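Local coordinates for protein putative chorismate mutase (PDB 2GBB) that catalyses the Claisen rearrangement of chorismate to prephenate as a secreted, all-helical chorismate mutase of the plague bacterium, at residues I35-Q47 / I58-K70. Numbering follows the deposited sequence. Where two conformers were deposited one is given.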
ATOM      1  N   ILE A  35       8.693 -10.414  12.390  1.00 21.67           N
ATOM      2  CA  ILE A  35       9.671 -10.364  13.457  1.00 20.56           C
ATOM      3  C   ILE A  35       9.541  -9.070  14.214  1.00 21.85           C
ATOM      4  O   ILE A  35       9.477  -9.066  15.464  1.00 20.25           O
ATOM      5  CB  ILE A  35      11.102 -10.555  12.926  1.00 19.78           C
ATOM      6  CG1 ILE A  35      11.231 -11.900  12.151  1.00 21.96           C
ATOM      7  CG2 ILE A  35      12.151 -10.494  14.117  1.00 19.74           C
ATOM      8  CD1 ILE A  35      10.720 -13.166  12.915  1.00 25.03           C
ATOM      9  N   GLN A  36       9.545  -7.958  13.465  1.00 22.42           N
ATOM     10  CA  GLN A  36       9.393  -6.626  14.093  1.00 22.45           C
ATOM     11  C   GLN A  36       8.033  -6.526  14.841  1.00 22.59           C
ATOM     12  O   GLN A  36       7.941  -5.930  15.922  1.00 22.82           O
ATOM     13  CB  GLN A  36       9.478  -5.518  13.017  1.00 22.85           C
ATOM     14  CG  GLN A  36       9.279  -4.044  13.558  1.00 23.78           C
ATOM     15  CD  GLN A  36      10.291  -3.603  14.647  1.00 27.99           C
ATOM     16  OE1 GLN A  36      11.454  -4.249  14.723  1.00 35.09           O
ATOM     17  NE2 GLN A  36      10.010  -2.660  15.394  1.00 24.08           N
ATOM     18  N   GLU A  37       6.985  -7.082  14.265  1.00 22.36           N
ATOM     19  CA  GLU A  37       5.645  -7.000  14.909  1.00 22.97           C
ATOM     20  C   GLU A  37       5.622  -7.768  16.224  1.00 22.07           C
ATOM     21  O   GLU A  37       5.150  -7.254  17.220  1.00 20.60           O
ATOM     22  CB  GLU A  37       4.552  -7.495  13.958  1.00 23.33           C
ATOM     23  CG  GLU A  37       4.485  -6.674  12.663  1.00 22.37           C
ATOM     24  CD  GLU A  37       3.446  -7.221  11.689  1.00 25.75           C
ATOM     25  OE1 GLU A  37       2.783  -8.261  12.011  1.00 32.43           O
ATOM     26  OE2 GLU A  37       3.269  -6.606  10.601  1.00 30.39           O
ATOM     27  N   GLU A  38       6.172  -8.981  16.261  1.00 21.92           N
ATOM     28  CA  GLU A  38       6.211  -9.720  17.550  1.00 23.31           C
ATOM     29  C   GLU A  38       7.023  -8.979  18.615  1.00 23.24           C
ATOM     30  O   GLU A  38       6.707  -9.004  19.827  1.00 23.13           O
ATOM     31  CB  GLU A  38       6.774 -11.155  17.364  1.00 24.71           C
ATOM     32  CG  GLU A  38       5.942 -11.994  16.435  1.00 26.37           C
ATOM     33  CD  GLU A  38       4.540 -12.230  17.020  1.00 33.99           C
ATOM     34  OE1 GLU A  38       4.426 -12.863  18.085  1.00 37.98           O
ATOM     35  OE2 GLU A  38       3.555 -11.799  16.413  1.00 36.94           O
ATOM     36  N   LYS A  39       8.094  -8.331  18.167  1.00 22.32           N
ATOM     37  CA  LYS A  39       8.957  -7.560  19.060  1.00 21.68           C
ATOM     38  C   LYS A  39       8.159  -6.388  19.695  1.00 20.55           C
ATOM     39  O   LYS A  39       8.203  -6.164  20.894  1.00 18.49           O
ATOM     40  CB  LYS A  39      10.193  -7.087  18.254  1.00 21.65           C
ATOM     41  CG  LYS A  39      11.261  -6.409  19.054  1.00 22.16           C
ATOM     42  CD  LYS A  39      12.288  -5.682  18.142  1.00 25.03           C
ATOM     43  CE  LYS A  39      13.016  -4.638  19.049  1.00 33.28           C
ATOM     44  NZ  LYS A  39      14.424  -4.431  18.600  1.00 39.44           N
ATOM     45  N   VAL A  40       7.386  -5.691  18.878  1.00 20.73           N
ATOM     46  CA  VAL A  40       6.609  -4.543  19.316  1.00 21.37           C
ATOM     47  C   VAL A  40       5.531  -5.017  20.288  1.00 21.81           C
ATOM     48  O   VAL A  40       5.325  -4.417  21.343  1.00 20.87           O
ATOM     49  CB  VAL A  40       5.991  -3.844  18.065  1.00 22.34           C
ATOM     50  CG1 VAL A  40       4.756  -2.979  18.424  1.00 23.49           C
ATOM     51  CG2 VAL A  40       7.062  -3.023  17.318  1.00 20.56           C
ATOM     52  N   ILE A  41       4.882  -6.141  19.946  1.00 21.79           N
ATOM     53  CA  ILE A  41       3.873  -6.786  20.788  1.00 22.73           C
ATOM     54  C   ILE A  41       4.479  -7.270  22.104  1.00 23.85           C
ATOM     55  O   ILE A  41       3.936  -6.980  23.181  1.00 22.96           O
ATOM     56  CB  ILE A  41       3.140  -7.947  20.031  1.00 23.22           C
ATOM     57  CG1 ILE A  41       2.371  -7.391  18.816  1.00 23.06           C
ATOM     58  CG2 ILE A  41       2.214  -8.755  21.004  1.00 25.15           C
ATOM     59  CD1 ILE A  41       1.764  -8.513  17.894  1.00 23.44           C
ATOM     60  N   ASN A  42       5.584  -8.006  22.037  1.00 24.91           N
ATOM     61  CA  ASN A  42       6.225  -8.508  23.268  1.00 27.22           C
ATOM     62  C   ASN A  42       6.663  -7.377  24.240  1.00 27.14           C
ATOM     63  O   ASN A  42       6.429  -7.486  25.453  1.00 27.08           O
ATOM     64  CB  ASN A  42       7.439  -9.435  22.958  0.50 27.44           C
ATOM     65  CG  ASN A  42       8.263  -9.804  24.220  0.50 30.39           C
ATOM     66  OD1 ASN A  42       7.900 -10.710  24.968  0.50 33.05           O
ATOM     67  ND2 ASN A  42       9.390  -9.114  24.430  0.50 33.37           N
ATOM     68  N   SER A  43       7.267  -6.310  23.731  1.00 27.77           N
ATOM     69  CA  SER A  43       7.622  -5.128  24.570  1.00 28.58           C
ATOM     70  C   SER A  43       6.407  -4.424  25.178  1.00 27.77           C
ATOM     71  O   SER A  43       6.411  -4.045  26.362  1.00 27.07           O
ATOM     72  CB  SER A  43       8.341  -4.095  23.737  1.00 28.46           C
ATOM     73  OG  SER A  43       9.564  -4.673  23.382  1.00 36.56           O
ATOM     74  N   ALA A  44       5.383  -4.210  24.359  1.00 26.77           N
ATOM     75  CA  ALA A  44       4.157  -3.609  24.867  1.00 27.23           C
ATOM     76  C   ALA A  44       3.593  -4.464  25.990  1.00 27.91           C
ATOM     77  O   ALA A  44       3.260  -3.940  27.046  1.00 27.41           O
ATOM     78  CB  ALA A  44       3.125  -3.375  23.760  1.00 26.69           C
HETATM   79  N   MSE A  45       3.499  -5.778  25.790  1.00 29.05           N
HETATM   80  CA  MSE A  45       2.994  -6.667  26.840  1.00 33.29           C
HETATM   81  C   MSE A  45       3.833  -6.645  28.133  1.00 32.45           C
HETATM   82  O   MSE A  45       3.286  -6.729  29.228  1.00 31.82           O
HETATM   83  CB  MSE A  45       2.789  -8.102  26.332  1.00 31.75           C
HETATM   84  CG  MSE A  45       1.584  -8.233  25.384  1.00 35.68           C
HETATM   85 SE   MSE A  45       1.390 -10.078  24.775  0.60 42.66          SE
HETATM   86  CE  MSE A  45       1.589 -11.004  26.573  1.00 39.21           C
ATOM     87  N   ALA A  46       5.148  -6.525  28.008  1.00 32.23           N
ATOM     88  CA  ALA A  46       5.982  -6.409  29.180  1.00 33.43           C
ATOM     89  C   ALA A  46       5.779  -5.039  29.870  1.00 35.07           C
ATOM     90  O   ALA A  46       5.769  -4.981  31.067  1.00 36.85           O
ATOM     91  CB  ALA A  46       7.443  -6.644  28.809  1.00 32.29           C
ATOM     92  N   GLN A  47       5.627  -3.946  29.131  1.00 35.79           N
ATOM     93  CA  GLN A  47       5.327  -2.644  29.732  1.00 37.37           C
ATOM     94  C   GLN A  47       3.986  -2.637  30.459  1.00 38.53           C
ATOM     95  O   GLN A  47       3.904  -2.252  31.634  1.00 39.12           O
ATOM     96  CB  GLN A  47       5.356  -1.531  28.696  1.00 37.35           C
ATOM     97  CG  GLN A  47       6.729  -1.171  28.240  1.00 40.82           C
ATOM     98  CD  GLN A  47       6.756  -0.117  27.180  1.00 44.27           C
ATOM     99  OE1 GLN A  47       7.536   0.819  27.277  1.00 48.36           O
ATOM    100  NE2 GLN A  47       5.918  -0.258  26.134  1.00 47.56           N
ATOM    101  N   ILE A  58      -3.898  -6.147  26.256  1.00 29.13           N
ATOM    102  CA  ILE A  58      -3.192  -5.135  25.469  1.00 29.55           C
ATOM    103  C   ILE A  58      -2.902  -5.522  23.990  1.00 27.88           C
ATOM    104  O   ILE A  58      -2.828  -4.663  23.090  1.00 26.46           O
ATOM    105  CB  ILE A  58      -1.878  -4.809  26.231  1.00 30.77           C
ATOM    106  CG1 ILE A  58      -2.144  -3.594  27.111  1.00 34.60           C
ATOM    107  CG2 ILE A  58      -0.641  -4.635  25.309  1.00 31.87           C
ATOM    108  CD1 ILE A  58      -2.551  -2.347  26.281  1.00 41.26           C
ATOM    109  N   LYS A  59      -2.767  -6.817  23.748  1.00 25.47           N
ATOM    110  CA  LYS A  59      -2.374  -7.288  22.417  1.00 25.38           C
ATOM    111  C   LYS A  59      -3.283  -6.905  21.255  1.00 23.93           C
ATOM    112  O   LYS A  59      -2.756  -6.538  20.204  1.00 24.26           O
ATOM    113  CB  LYS A  59      -2.087  -8.798  22.407  1.00 25.10           C
ATOM    114  CG  LYS A  59      -1.679  -9.292  21.030  1.00 23.12           C
ATOM    115  CD  LYS A  59      -1.142 -10.706  21.102  1.00 27.54           C
ATOM    116  CE  LYS A  59      -0.673 -11.155  19.675  1.00 27.35           C
ATOM    117  NZ  LYS A  59      -0.105 -12.547  19.922  1.00 30.93           N
ATOM    118  N   PRO A  60      -4.634  -6.981  21.433  1.00 23.64           N
ATOM    119  CA  PRO A  60      -5.510  -6.532  20.377  1.00 23.76           C
ATOM    120  C   PRO A  60      -5.259  -5.077  19.966  1.00 23.82           C
ATOM    121  O   PRO A  60      -5.204  -4.769  18.784  1.00 22.55           O
ATOM    122  CB  PRO A  60      -6.911  -6.774  20.989  1.00 24.24           C
ATOM    123  CG  PRO A  60      -6.681  -7.997  21.808  1.00 23.24           C
ATOM    124  CD  PRO A  60      -5.449  -7.535  22.537  1.00 23.05           C
ATOM    125  N   LEU A  61      -5.038  -4.210  20.944  1.00 24.41           N
ATOM    126  CA  LEU A  61      -4.700  -2.806  20.696  1.00 24.03           C
ATOM    127  C   LEU A  61      -3.376  -2.681  19.954  1.00 22.76           C
ATOM    128  O   LEU A  61      -3.275  -1.915  19.025  1.00 21.77           O
ATOM    129  CB  LEU A  61      -4.532  -2.056  22.005  1.00 24.65           C
ATOM    130  CG  LEU A  61      -4.862  -0.567  22.077  1.00 27.46           C
ATOM    131  CD1 LEU A  61      -3.932   0.108  23.081  1.00 26.01           C
ATOM    132  CD2 LEU A  61      -5.032   0.196  20.753  1.00 28.49           C
HETATM  133  N   MSE A  62      -2.374  -3.432  20.369  1.00 23.54           N
HETATM  134  CA  MSE A  62      -1.118  -3.416  19.614  1.00 23.66           C
HETATM  135  C   MSE A  62      -1.347  -3.902  18.193  1.00 22.19           C
HETATM  136  O   MSE A  62      -0.919  -3.264  17.280  1.00 23.41           O
HETATM  137  CB  MSE A  62      -0.044  -4.217  20.328  1.00 22.76           C
HETATM  138  CG  MSE A  62       0.253  -3.737  21.707  1.00 26.12           C
HETATM  139 SE   MSE A  62       0.492  -1.778  21.864  0.70 34.38          SE
HETATM  140  CE  MSE A  62       1.960  -1.536  20.563  1.00 28.49           C
ATOM    141  N   VAL A  63      -2.050  -5.028  18.016  1.00 23.02           N
ATOM    142  CA  VAL A  63      -2.454  -5.516  16.673  1.00 21.58           C
ATOM    143  C   VAL A  63      -3.164  -4.415  15.848  1.00 22.05           C
ATOM    144  O   VAL A  63      -2.809  -4.175  14.697  1.00 20.94           O
ATOM    145  CB  VAL A  63      -3.281  -6.832  16.743  1.00 21.67           C
ATOM    146  CG1 VAL A  63      -3.971  -7.161  15.389  1.00 22.87           C
ATOM    147  CG2 VAL A  63      -2.366  -8.036  17.153  1.00 23.12           C
ATOM    148  N   ALA A  64      -4.156  -3.739  16.444  1.00 22.51           N
ATOM    149  CA  ALA A  64      -4.903  -2.652  15.758  1.00 22.97           C
ATOM    150  C   ALA A  64      -3.991  -1.482  15.371  1.00 23.28           C
ATOM    151  O   ALA A  64      -4.091  -0.896  14.251  1.00 22.81           O
ATOM    152  CB  ALA A  64      -6.101  -2.153  16.629  1.00 21.93           C
ATOM    153  N   GLN A  65      -3.066  -1.140  16.272  1.00 22.79           N
ATOM    154  CA  GLN A  65      -2.182  -0.030  15.971  1.00 22.75           C
ATOM    155  C   GLN A  65      -1.216  -0.393  14.824  1.00 22.29           C
ATOM    156  O   GLN A  65      -0.904   0.454  13.984  1.00 22.79           O
ATOM    157  CB  GLN A  65      -1.372   0.382  17.210  1.00 22.61           C
ATOM    158  CG  GLN A  65      -2.219   1.160  18.196  1.00 25.23           C
ATOM    159  CD  GLN A  65      -1.398   1.688  19.314  1.00 26.33           C
ATOM    160  OE1 GLN A  65      -1.057   2.870  19.335  1.00 26.96           O
ATOM    161  NE2 GLN A  65      -1.049   0.813  20.260  1.00 22.87           N
ATOM    162  N   ILE A  66      -0.709  -1.614  14.841  1.00 21.49           N
ATOM    163  CA  ILE A  66       0.211  -2.102  13.807  1.00 22.36           C
ATOM    164  C   ILE A  66      -0.484  -2.186  12.455  1.00 21.84           C
ATOM    165  O   ILE A  66       0.097  -1.773  11.472  1.00 23.16           O
ATOM    166  CB  ILE A  66       0.827  -3.460  14.218  1.00 23.08           C
ATOM    167  CG1 ILE A  66       1.965  -3.248  15.248  1.00 22.30           C
ATOM    168  CG2 ILE A  66       1.239  -4.341  12.998  1.00 25.10           C
ATOM    169  CD1 ILE A  66       2.158  -4.454  16.136  1.00 22.31           C
ATOM    170  N   ASN A  67      -1.710  -2.719  12.391  1.00 21.75           N
ATOM    171  CA  ASN A  67      -2.547  -2.624  11.180  1.00 22.02           C
ATOM    172  C   ASN A  67      -2.738  -1.216  10.613  1.00 23.24           C
ATOM    173  O   ASN A  67      -2.592  -1.000   9.396  1.00 23.90           O
ATOM    174  CB  ASN A  67      -3.901  -3.330  11.397  1.00 22.95           C
ATOM    175  CG  ASN A  67      -3.727  -4.839  11.455  1.00 25.06           C
ATOM    176  OD1 ASN A  67      -2.665  -5.330  11.086  1.00 22.63           O
ATOM    177  ND2 ASN A  67      -4.717  -5.560  11.943  1.00 24.62           N
ATOM    178  N   ALA A  68      -3.082  -0.264  11.463  1.00 22.00           N
ATOM    179  CA  ALA A  68      -3.212   1.101  11.011  1.00 21.26           C
ATOM    180  C   ALA A  68      -1.911   1.643  10.443  1.00 21.26           C
ATOM    181  O   ALA A  68      -1.912   2.312   9.436  1.00 20.79           O
ATOM    182  CB  ALA A  68      -3.713   2.042  12.150  1.00 21.62           C
ATOM    183  N   ALA A  69      -0.806   1.384  11.125  1.00 21.39           N
ATOM    184  CA  ALA A  69       0.489   1.757  10.691  1.00 20.40           C
ATOM    185  C   ALA A  69       0.840   1.111   9.329  1.00 22.27           C
ATOM    186  O   ALA A  69       1.268   1.812   8.421  1.00 23.59           O
ATOM    187  CB  ALA A  69       1.489   1.341  11.756  1.00 20.13           C
ATOM    188  N   LYS A  70       0.659  -0.206   9.185  1.00 21.18           N
ATOM    189  CA  LYS A  70       0.856  -0.838   7.876  1.00 23.03           C
ATOM    190  C   LYS A  70      -0.052  -0.243   6.802  1.00 22.65           C
ATOM    191  O   LYS A  70       0.399   0.016   5.662  1.00 22.84           O
ATOM    192  CB  LYS A  70       0.716  -2.358   7.961  1.00 22.62           C
ATOM    193  CG  LYS A  70       1.798  -3.020   8.850  1.00 21.69           C
ATOM    194  CD  LYS A  70       1.785  -4.570   8.634  1.00 24.83           C
ATOM    195  CE  LYS A  70       0.483  -5.207   9.002  1.00 22.19           C
ATOM    196  NZ  LYS A  70       0.743  -6.624   9.232  1.00 28.58           N
TER
HETATM  197  O   HOH W   1       0.748 -12.014  17.011  1.00 43.65           O
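Ile41 of helix 34-50 drops as a knob into the hole made by Lys59, Met62, Val63 and Ile66 of helix 55-82. Its CG2 lies against the aliphatic chain of Lys59, 3.9 Å from CD; that extended lysine chain runs on past it, and its NZ gives a weak hydrogen bond to a water, which in turn donates to Glu38 OE2. On the other flank, Ile66 CD1 comes within 4.0 Å of Ile41 CG1, the two side chains lying roughly perpendicular, and meets Val40 CG1 tip to tip at 3.8 Å. One turn before Ile66, selenomethionine Met62 is bent at both chi2 and chi3, which curls it round the methyl of Ala44: CG sits 3.5 Å from Ala44 CB, while CE turns back to Val40 CG1. Ile58 CG2 closes this apolar seam against Ala44 and Met45.

The polar end belongs to Glu37 and Lys70, which reach out to each other across the gap. Lys70 NZ donates to OE2 of Glu37 at 2.9 Å, on the syn side and 23° out of the carboxylate plane; Glu32 forms a second salt bridge to the same ammonium. Held by two carboxylates, Lys70, a probable substrate-binding residue, is probably positioned by them. Segments 35-47 and 58-70 run roughly antiparallel, their axes at 142° and 9.7 Å apart at closest approach, an adjacent pair in the helical bundle of a type II chorismate mutase, bordering the probable substrate site.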